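Local coordinates for protein BCAM1869 (Burkholderia cenocepacia, PDB 4O2H), which is a homolog of RsaM that probably acts as a transcriptional regulator in quorum sensing and associates with a second copy of itself, at residues Leu33-Ser38 and Thr61-Thr66; Ala52-Leu57 and Leu82-Gly87; Ala72-Gly77 and Arg97-Ala102; Val76-Tyr81 and Phe89-Gly94. One frame throughout, in Å; residues are numbered along the deposited sequence.

Interaction 1. Residues Leu33-Ser38 and Thr61-Thr66; sequences LDHVAS and TEWHRT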
# COMPACT_ATOMS: atom_id res chain seq x y z
N LEU A 33 11.63 9.74 -6.44
CA LEU A 33 10.40 8.98 -6.19
C LEU A 33 9.17 9.78 -6.59
O LEU A 33 9.13 11.00 -6.42
CB LEU A 33 10.26 8.56 -4.73
CG LEU A 33 11.23 7.55 -4.23
CD1 LEU A 33 11.26 7.56 -2.75
CD2 LEU A 33 10.92 6.15 -4.78
N ASP A 34 8.17 9.06 -7.13
CA ASP A 34 6.89 9.60 -7.57
C ASP A 34 5.80 8.96 -6.76
O ASP A 34 5.91 7.78 -6.42
CB ASP A 34 6.67 9.31 -9.06
CG ASP A 34 7.74 9.85 -9.96
OD1 ASP A 34 8.14 11.03 -9.78
OD2 ASP A 34 8.18 9.11 -10.88
N HIS A 35 4.76 9.73 -6.44
CA HIS A 35 3.59 9.25 -5.71
C HIS A 35 2.79 8.34 -6.63
O HIS A 35 2.57 8.68 -7.78
CB HIS A 35 2.71 10.43 -5.21
CG HIS A 35 1.35 10.01 -4.72
ND1 HIS A 35 0.29 9.84 -5.59
CD2 HIS A 35 0.96 9.64 -3.48
CE1 HIS A 35 -0.72 9.43 -4.85
NE2 HIS A 35 -0.38 9.32 -3.57
N VAL A 36 2.30 7.22 -6.10
CA VAL A 36 1.52 6.22 -6.85
C VAL A 36 0.12 6.18 -6.25
O VAL A 36 -0.85 6.29 -6.98
CB VAL A 36 2.22 4.83 -6.82
CG1 VAL A 36 1.44 3.78 -7.60
CG2 VAL A 36 3.66 4.91 -7.33
N ALA A 37 0.01 6.01 -4.92
CA ALA A 37 -1.31 5.90 -4.29
C ALA A 37 -1.24 6.21 -2.82
O ALA A 37 -0.23 6.01 -2.18
CB ALA A 37 -1.91 4.50 -4.51
N SER A 38 -2.33 6.74 -2.32
CA SER A 38 -2.54 7.11 -0.93
C SER A 38 -4.00 6.83 -0.61
O SER A 38 -4.85 6.91 -1.49
CB SER A 38 -2.18 8.58 -0.70
OG SER A 38 -0.81 8.87 -0.92
N THR A 61 0.46 5.21 1.96
CA THR A 61 0.95 5.85 0.76
C THR A 61 2.00 4.92 0.16
O THR A 61 2.69 4.21 0.89
CB THR A 61 1.41 7.28 0.98
OG1 THR A 61 1.69 7.85 -0.30
CG2 THR A 61 2.59 7.38 1.93
N GLU A 62 2.01 4.87 -1.18
CA GLU A 62 2.87 4.08 -2.06
C GLU A 62 3.53 4.99 -3.10
O GLU A 62 2.84 5.77 -3.75
CB GLU A 62 2.07 2.95 -2.76
CG GLU A 62 1.71 1.82 -1.81
CD GLU A 62 2.87 1.17 -1.05
OE1 GLU A 62 4.04 1.25 -1.48
OE2 GLU A 62 2.55 0.53 -0.02
N TRP A 63 4.86 4.91 -3.20
CA TRP A 63 5.72 5.72 -4.06
C TRP A 63 6.65 4.79 -4.84
O TRP A 63 6.88 3.65 -4.42
CB TRP A 63 6.52 6.75 -3.20
CG TRP A 63 5.68 7.87 -2.60
CD1 TRP A 63 4.56 7.73 -1.82
CD2 TRP A 63 5.82 9.27 -2.85
NE1 TRP A 63 4.02 8.96 -1.56
CE2 TRP A 63 4.78 9.93 -2.17
CE3 TRP A 63 6.77 10.05 -3.55
CZ2 TRP A 63 4.67 11.34 -2.13
CZ3 TRP A 63 6.64 11.44 -3.55
CH2 TRP A 63 5.59 12.07 -2.87
N HIS A 64 7.12 5.23 -6.00
CA HIS A 64 8.01 4.37 -6.78
C HIS A 64 8.94 5.19 -7.67
O HIS A 64 8.72 6.38 -7.92
CB HIS A 64 7.22 3.27 -7.58
CG HIS A 64 6.47 3.71 -8.82
ND1 HIS A 64 5.72 2.80 -9.57
CD2 HIS A 64 6.36 4.94 -9.40
CE1 HIS A 64 5.18 3.50 -10.56
NE2 HIS A 64 5.54 4.79 -10.51
N ARG A 65 10.01 4.54 -8.10
CA ARG A 65 10.95 5.04 -9.10
C ARG A 65 10.92 4.03 -10.19
O ARG A 65 11.24 2.85 -9.94
CB ARG A 65 12.37 5.28 -8.59
CG ARG A 65 13.24 5.78 -9.74
CD ARG A 65 14.73 5.69 -9.51
NE ARG A 65 15.21 4.34 -9.24
CZ ARG A 65 16.46 4.08 -8.89
NH1 ARG A 65 17.35 5.06 -8.79
NH2 ARG A 65 16.84 2.84 -8.65
N THR A 66 10.45 4.47 -11.37
CA THR A 66 10.27 3.58 -12.52
C THR A 66 11.63 3.04 -13.03
O THR A 66 12.67 3.69 -12.88
CB THR A 66 9.47 4.28 -13.64
OG1 THR A 66 10.18 5.44 -14.06
CG2 THR A 66 8.05 4.67 -13.23
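His35 and Trp63 face each other across two antiparallel strands and meet in an offset edge-to-face pair. The imidazole turns its edge to the indole face, with the planes 87° apart and the imidazole and five-membered indole ring centroids 5.3 Å apart, while His35 CA lies over that ring. With its CG anti to the backbone N (chi1 168°), His35 reaches along its own strand to Ser38, and NE2 and Ser38 OG are hydrogen-bonded at 2.7 Å. Ser38 OG also pairs with Thr61 OG1 at 2.8 Å, and Thr61 OG1 accepts from Trp63 NE1 in the indole plane; this short polar chain helps fix the rotation of both rings. On the face that carries His64, Val36 CG2 reaches from the bulge over the centre of the imidazole, 3.4 Å from its centroid. His64 presents that face because its CG stands between the backbone N and the carbonyl carbon (chi1 75°). Val36 and Ala37 both donate to Glu62 O, a classic beta bulge. Strand 74-83 flanks 61-65 on its other edge, helix 128-138 packs on the face of His35 and Trp63, and Val36 packs on Ala37 of the second subunit, Ala37 on its Val36.

Interaction 2. Residues Ala52-Leu57 and Leu82-Gly87; sequences AIDARL and LERATG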
# COMPACT_ATOMS: atom_id res chain seq x y z
N ALA A 52 -2.72 7.30 22.44
CA ALA A 52 -2.60 8.72 22.81
C ALA A 52 -2.05 9.65 21.70
O ALA A 52 -1.60 10.78 22.00
CB ALA A 52 -1.76 8.88 24.08
N ILE A 53 -2.14 9.24 20.43
CA ILE A 53 -1.71 10.12 19.33
C ILE A 53 -2.96 10.91 18.91
O ILE A 53 -3.98 10.29 18.59
CB ILE A 53 -1.04 9.31 18.18
CG1 ILE A 53 0.37 8.85 18.61
CG2 ILE A 53 -0.98 10.09 16.87
CD1 ILE A 53 0.71 7.43 18.27
N ASP A 54 -2.89 12.26 18.94
CA ASP A 54 -4.00 13.12 18.51
C ASP A 54 -3.96 13.30 16.97
O ASP A 54 -3.51 14.34 16.46
CB ASP A 54 -4.00 14.48 19.25
CG ASP A 54 -5.33 15.23 19.12
OD1 ASP A 54 -6.34 14.59 18.74
OD2 ASP A 54 -5.35 16.45 19.38
N ALA A 55 -4.41 12.27 16.24
CA ALA A 55 -4.40 12.29 14.78
C ALA A 55 -5.78 12.58 14.21
O ALA A 55 -6.79 12.04 14.66
CB ALA A 55 -3.88 10.97 14.23
N ARG A 56 -5.82 13.46 13.20
CA ARG A 56 -7.03 13.81 12.47
C ARG A 56 -7.36 12.72 11.45
O ARG A 56 -8.52 12.35 11.29
CB ARG A 56 -6.80 15.13 11.74
CG ARG A 56 -7.35 16.34 12.46
CD ARG A 56 -6.81 17.60 11.80
NE ARG A 56 -7.33 17.76 10.44
CZ ARG A 56 -6.76 18.54 9.53
NH1 ARG A 56 -5.68 19.24 9.84
NH2 ARG A 56 -7.27 18.62 8.31
N LEU A 57 -6.32 12.28 10.70
CA LEU A 57 -6.41 11.24 9.67
C LEU A 57 -5.19 10.33 9.76
O LEU A 57 -4.13 10.76 10.22
CB LEU A 57 -6.44 11.86 8.25
CG LEU A 57 -7.54 12.82 7.81
CD1 LEU A 57 -7.14 13.46 6.47
CD2 LEU A 57 -8.90 12.09 7.67
N LEU A 82 -1.99 12.52 10.16
CA LEU A 82 -2.06 13.95 10.12
C LEU A 82 -2.40 14.43 11.53
O LEU A 82 -3.48 14.13 12.04
CB LEU A 82 -3.12 14.38 9.07
CG LEU A 82 -3.51 15.86 9.04
CD1 LEU A 82 -2.31 16.72 8.65
CD2 LEU A 82 -4.65 16.05 8.11
N GLU A 83 -1.46 15.17 12.18
CA GLU A 83 -1.66 15.71 13.52
C GLU A 83 -2.75 16.76 13.52
O GLU A 83 -2.86 17.54 12.57
CB GLU A 83 -0.38 16.32 14.09
CG GLU A 83 0.62 15.30 14.59
CD GLU A 83 1.36 15.74 15.84
OE1 GLU A 83 1.63 16.95 15.97
OE2 GLU A 83 1.65 14.86 16.69
N ARG A 84 -3.60 16.73 14.55
CA ARG A 84 -4.68 17.67 14.70
C ARG A 84 -4.12 19.08 15.03
O ARG A 84 -4.46 20.05 14.35
CB ARG A 84 -5.66 17.19 15.79
CG ARG A 84 -7.00 17.91 15.83
CD ARG A 84 -7.95 17.37 16.91
NE ARG A 84 -7.93 15.91 16.99
CZ ARG A 84 -8.66 15.09 16.23
NH1 ARG A 84 -9.51 15.58 15.34
NH2 ARG A 84 -8.54 13.77 16.37
N ALA A 85 -3.21 19.14 16.02
CA ALA A 85 -2.64 20.37 16.58
C ALA A 85 -1.96 21.27 15.55
O ALA A 85 -2.32 22.45 15.41
CB ALA A 85 -1.65 20.03 17.69
N THR A 86 -0.99 20.71 14.87
CA THR A 86 -0.07 21.36 13.97
C THR A 86 -0.44 21.30 12.50
O THR A 86 0.06 22.11 11.72
CB THR A 86 1.29 20.68 14.16
OG1 THR A 86 1.08 19.26 14.28
CG2 THR A 86 2.03 21.18 15.42
N GLY A 87 -1.24 20.32 12.12
CA GLY A 87 -1.56 20.09 10.71
C GLY A 87 -0.38 19.45 10.00
O GLY A 87 -0.31 19.43 8.76
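Arg84 reaches across to Asp54 and forms a salt bridge that illustrates how a strand end can be tied by side chains as well as by backbone. Its NE donates to Asp54 OD1 at 2.7 Å, almost straight (173°) and in the guanidinium plane, yet it meets the carboxylate from above that group's plane; NH2 adds a weak bond to the same oxygen. A bend at chi3 (-42°) turns the guanidinium back to the carboxylate, and Arg84 N also bonds to Asp54 O.

The closely fitted part lies around Leu82. Its N and O both turn to 52-57: Arg56 N donates to Leu82 O at 2.7 Å, and Leu82 N to Leu57 O at 2.8 Å. Leu82 CD2 touches the centre of one face of the Arg56 guanidinium, 3.6 Å from CZ, and also meets Leu57 CD1 at 3.9 Å; the two leucines run side by side. By contrast, Asp54, Arg56 and Arg84 form an exposed polar margin, in which Arg56 CG packs over a face of the Arg84 guanidinium. Within the turn after the strand, Thr86 OG1 bonds to Glu83 OE1.

Ala55 packs against Leu45 of helix 42-50. The whole is the open end of the antiparallel hairpin of strands 55-65 and 74-83, where the chain arrives from that helix through a Schellman motif at Ala52.

Interaction 3. Residues Ala72-Gly77 and Arg97-Ala102; sequences AYVTVG and RSNVMA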
# COMPACT_ATOMS: atom_id res chain seq x y z
N ALA A 72 17.16 0.55 -11.47
CA ALA A 72 16.25 -0.48 -11.00
C ALA A 72 14.92 0.14 -10.50
O ALA A 72 14.86 1.31 -10.09
CB ALA A 72 16.90 -1.33 -9.91
N TYR A 73 13.84 -0.66 -10.55
CA TYR A 73 12.54 -0.28 -10.06
C TYR A 73 12.61 -0.23 -8.54
O TYR A 73 13.08 -1.18 -7.93
CB TYR A 73 11.45 -1.24 -10.55
CG TYR A 73 10.06 -0.86 -10.10
CD1 TYR A 73 9.41 0.26 -10.63
CD2 TYR A 73 9.37 -1.62 -9.14
CE1 TYR A 73 8.12 0.61 -10.24
CE2 TYR A 73 8.10 -1.25 -8.71
CZ TYR A 73 7.47 -0.15 -9.27
OH TYR A 73 6.22 0.21 -8.88
N VAL A 74 12.24 0.90 -7.95
CA VAL A 74 12.27 1.10 -6.50
C VAL A 74 10.84 1.38 -5.99
O VAL A 74 10.15 2.19 -6.59
CB VAL A 74 13.26 2.25 -6.13
CG1 VAL A 74 13.06 2.73 -4.69
CG2 VAL A 74 14.71 1.81 -6.33
N THR A 75 10.40 0.67 -4.91
CA THR A 75 9.10 0.87 -4.22
C THR A 75 9.34 1.31 -2.79
O THR A 75 10.22 0.79 -2.11
CB THR A 75 8.26 -0.40 -4.15
OG1 THR A 75 9.13 -1.47 -3.79
CG2 THR A 75 7.59 -0.71 -5.43
N VAL A 76 8.59 2.28 -2.34
CA VAL A 76 8.69 2.85 -1.01
C VAL A 76 7.27 3.17 -0.57
O VAL A 76 6.55 3.93 -1.25
CB VAL A 76 9.62 4.11 -0.96
CG1 VAL A 76 9.76 4.65 0.48
CG2 VAL A 76 11.00 3.83 -1.59
N GLY A 77 6.88 2.57 0.54
CA GLY A 77 5.56 2.77 1.13
C GLY A 77 5.65 2.93 2.62
O GLY A 77 6.62 2.52 3.24
N ARG A 97 8.58 0.98 4.42
CA ARG A 97 8.71 -0.29 3.74
C ARG A 97 9.18 -0.02 2.32
O ARG A 97 8.61 0.84 1.65
CB ARG A 97 7.40 -1.08 3.77
CG ARG A 97 7.53 -2.52 3.25
CD ARG A 97 7.10 -2.69 1.79
NE ARG A 97 5.68 -2.37 1.67
CZ ARG A 97 5.18 -1.43 0.88
NH1 ARG A 97 5.96 -0.76 0.03
NH2 ARG A 97 3.87 -1.19 0.89
N SER A 98 10.21 -0.75 1.86
CA SER A 98 10.77 -0.61 0.51
C SER A 98 11.46 -1.87 0.06
O SER A 98 11.56 -2.83 0.82
CB SER A 98 11.75 0.56 0.45
OG SER A 98 12.94 0.23 1.16
N ASN A 99 11.99 -1.83 -1.18
CA ASN A 99 12.80 -2.90 -1.78
C ASN A 99 14.25 -2.44 -1.81
O ASN A 99 15.04 -2.92 -2.63
CB ASN A 99 12.28 -3.28 -3.18
CG ASN A 99 12.44 -2.22 -4.24
OD1 ASN A 99 12.48 -1.02 -3.98
ND2 ASN A 99 12.46 -2.66 -5.49
N VAL A 100 14.59 -1.47 -0.95
CA VAL A 100 15.93 -0.89 -0.86
C VAL A 100 16.70 -1.38 0.35
O VAL A 100 16.18 -1.45 1.45
CB VAL A 100 15.91 0.66 -0.87
CG1 VAL A 100 17.32 1.27 -0.66
CG2 VAL A 100 15.27 1.22 -2.14
N MSE A 101 18.00 -1.62 0.14
CA MSE A 101 18.99 -1.84 1.19
C MSE A 101 20.08 -0.80 0.98
O MSE A 101 20.72 -0.77 -0.08
CB MSE A 101 19.55 -3.28 1.20
CG MSE A 101 20.66 -3.47 2.20
SE MSE A 101 20.12 -3.09 4.02
CE MSE A 101 19.14 -4.68 4.40
N ALA A 102 20.25 0.09 1.98
CA ALA A 102 21.30 1.10 1.92
C ALA A 102 22.64 0.49 2.30
O ALA A 102 22.74 -0.29 3.25
CB ALA A 102 20.98 2.28 2.81
O HOH W 1 8.26 -2.53 -1.35
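The Asn99 amide and the Arg97 guanidinium are the flat groups that reach to segment 72-77. Tyr73 O lies near the amide plane and accepts from Asn99 ND2 at 2.9 Å. Thr75 N instead comes from above the carbonyl plane, 52° out of it, and donates to Asn99 OD1 at 2.8 Å. The guanidinium meets Gly77 obliquely, with Arg97 NH1 3.7 Å from Gly77 CA. Bends at chi2 and chi3 fold the arginine back over its partner strand, and its NH2 forms a salt bridge with Glu62. Asn99 CG stands between its backbone N and carbonyl carbon (chi1 67°), which directs the amide at the strand: it bonds Thr75 N and Tyr73 O much as a backbone partner would, while Asn99 N still donates to Thr75 O. Gly77 and Arg97 exchange two backbone bonds at this open end of the hairpin of strands 74-83 and 89-98, away from its turn. Ser98 OG accepts from Val100 N in an ST turn as the chain leaves for strand 100-103, which pairs in parallel with 21-24. Nearby, Val74 CG1 meets Val100 CG2 at 3.7 Å. A water bonds to Thr75 OG1 at 2.8 Å and weakly to Arg97 NH1. Tyr73 stacks on His139 of the second subunit.

Interaction 4. Residues Val76-Tyr81 and Phe89-Gly94; sequences VGWDWY and FVIAGG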
# COMPACT_ATOMS: atom_id res chain seq x y z
N VAL A 76 8.59 2.28 -2.34
CA VAL A 76 8.69 2.85 -1.01
C VAL A 76 7.27 3.17 -0.57
O VAL A 76 6.55 3.93 -1.25
CB VAL A 76 9.62 4.11 -0.96
CG1 VAL A 76 9.76 4.65 0.48
CG2 VAL A 76 11.00 3.83 -1.59
N GLY A 77 6.88 2.57 0.54
CA GLY A 77 5.56 2.77 1.13
C GLY A 77 5.65 2.93 2.62
O GLY A 77 6.62 2.52 3.24
N TRP A 78 4.68 3.61 3.18
CA TRP A 78 4.65 3.84 4.62
C TRP A 78 3.25 4.23 5.05
O TRP A 78 2.40 4.59 4.22
CB TRP A 78 5.68 4.94 5.04
CG TRP A 78 5.37 6.32 4.48
CD1 TRP A 78 4.77 7.36 5.14
CD2 TRP A 78 5.80 6.85 3.21
NE1 TRP A 78 4.76 8.48 4.36
CE2 TRP A 78 5.38 8.20 3.16
CE3 TRP A 78 6.45 6.29 2.08
CZ2 TRP A 78 5.58 9.01 2.03
CZ3 TRP A 78 6.62 7.08 0.95
CH2 TRP A 78 6.21 8.43 0.94
N ASP A 79 3.04 4.16 6.36
CA ASP A 79 1.84 4.64 7.05
C ASP A 79 2.11 6.04 7.56
O ASP A 79 3.23 6.35 8.01
CB ASP A 79 1.43 3.72 8.21
CG ASP A 79 0.86 2.38 7.79
OD1 ASP A 79 0.57 2.20 6.58
OD2 ASP A 79 0.69 1.51 8.66
N TRP A 80 1.10 6.90 7.45
CA TRP A 80 1.21 8.29 7.90
C TRP A 80 0.01 8.67 8.77
O TRP A 80 -0.98 7.98 8.79
CB TRP A 80 1.33 9.26 6.69
CG TRP A 80 0.17 9.11 5.75
CD1 TRP A 80 0.12 8.30 4.65
CD2 TRP A 80 -1.15 9.67 5.89
NE1 TRP A 80 -1.14 8.33 4.10
CE2 TRP A 80 -1.94 9.16 4.85
CE3 TRP A 80 -1.73 10.59 6.80
CZ2 TRP A 80 -3.30 9.49 4.70
CZ3 TRP A 80 -3.07 10.92 6.65
CH2 TRP A 80 -3.84 10.38 5.61
N TYR A 81 0.12 9.78 9.46
CA TYR A 81 -0.97 10.37 10.20
C TYR A 81 -0.84 11.86 10.09
O TYR A 81 0.26 12.40 9.93
CB TYR A 81 -1.14 9.88 11.66
CG TYR A 81 -0.03 10.20 12.64
CD1 TYR A 81 -0.05 11.38 13.38
CD2 TYR A 81 0.98 9.29 12.91
CE1 TYR A 81 0.95 11.68 14.30
CE2 TYR A 81 1.98 9.57 13.84
CZ TYR A 81 1.96 10.77 14.53
OH TYR A 81 2.93 11.04 15.47
N PHE A 89 1.97 16.33 8.74
CA PHE A 89 1.98 14.93 8.31
C PHE A 89 3.19 14.27 8.89
O PHE A 89 4.27 14.87 8.88
CB PHE A 89 1.99 14.82 6.80
CG PHE A 89 0.63 15.06 6.19
CD1 PHE A 89 0.22 16.35 5.87
CD2 PHE A 89 -0.22 14.00 5.91
CE1 PHE A 89 -1.01 16.57 5.27
CE2 PHE A 89 -1.45 14.23 5.30
CZ PHE A 89 -1.83 15.51 4.96
N VAL A 90 3.02 13.06 9.43
CA VAL A 90 4.03 12.31 10.14
C VAL A 90 4.11 10.88 9.60
O VAL A 90 3.07 10.24 9.44
CB VAL A 90 3.72 12.27 11.69
CG1 VAL A 90 4.84 11.59 12.49
CG2 VAL A 90 3.41 13.66 12.27
N ILE A 91 5.33 10.35 9.40
CA ILE A 91 5.60 8.95 9.09
C ILE A 91 5.46 8.22 10.39
O ILE A 91 6.26 8.45 11.30
CB ILE A 91 6.97 8.70 8.42
CG1 ILE A 91 7.12 9.55 7.14
CG2 ILE A 91 7.11 7.17 8.12
CD1 ILE A 91 8.34 9.28 6.29
N ALA A 92 4.43 7.38 10.51
CA ALA A 92 4.13 6.62 11.72
C ALA A 92 5.32 5.68 12.11
O ALA A 92 5.70 4.79 11.34
CB ALA A 92 2.85 5.83 11.52
N GLY A 93 5.91 5.96 13.27
CA GLY A 93 7.05 5.22 13.83
C GLY A 93 8.35 5.37 13.06
O GLY A 93 9.33 4.68 13.37
N GLY A 94 8.35 6.24 12.05
CA GLY A 94 9.47 6.45 11.13
C GLY A 94 9.69 5.20 10.29
O GLY A 94 10.74 5.05 9.67
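Val90 lies against the face of the Tyr81 ring, its CB 3.8 Å from the ring centroid and only 16° off the normal. The two side chains run alongside each other, so that Val90 CG1 reaches the far end of the ring and comes within 3.6 Å of Tyr81 OH. Ala92 CB approaches the same ring at its edge. Tyr81 has its CG between the backbone N and the carbonyl carbon (chi1 65°), which swings the ring over the neighbouring strand.

The other face of the hairpin carries Trp78, Trp80, Phe89 and Ile91. Ile91 CD1 stands over the five-membered ring of Trp78, 4.2 Å from its centroid, while Ile91 CG1 touches Trp78 CD1 at 3.8 Å. Trp80 and Phe89 point the same way, and their rings meet obliquely, with planes 55° apart and Trp80 CE3 3.8 Å from Phe89 CD2.

Beneath these groups the backbones set the spacing. Tyr81 and Val90 exchange two hydrogen bonds, Val90 N to Tyr81 O being 2.9 Å, and Ala92 N donates to Asp79 O at 3.0 Å before the chain turns through Gly93 and Gly94. Farther out, Trp128 packs on Trp80, Phe89 and Ile91 and meets Trp78 edge to face; Trp80 NE1 donates to Tyr60 O.

Across the two segments, every hydrogen bond is between backbone atoms, whereas the side chains meet through aliphatic and aromatic carbon, over faces for Val90 and Ile91, obliquely or at an edge for others. The chemistry implies a hairpin aligned by its main chain, with CH-pi contacts between its own strands and an aromatic face that packs against Trp128 of helix 128-138.

All four contacts involve one antiparallel sheet in the order 34-40, 55-65, 74-83, 89-98, interaction 3 running on into strand 100-103 of a second, parallel one. Interaction 1 joins the first two strands, interaction 2 the far end of the middle pair, and interactions 3 and 4 successive parts of the last pair, sharing Val76 and Gly77. Interactions 1 and 3, with centres about 11 Å apart, are linked by a salt bridge of Glu62 with Arg97 and probably by a hydrogen bond of His64 ND1 with Tyr73 OH (2.7 Å); both touch the second subunit. Interaction 2 lies about 28 Å from interaction 3 between centres, yet meets interaction 4 where Leu82 packs on Phe89.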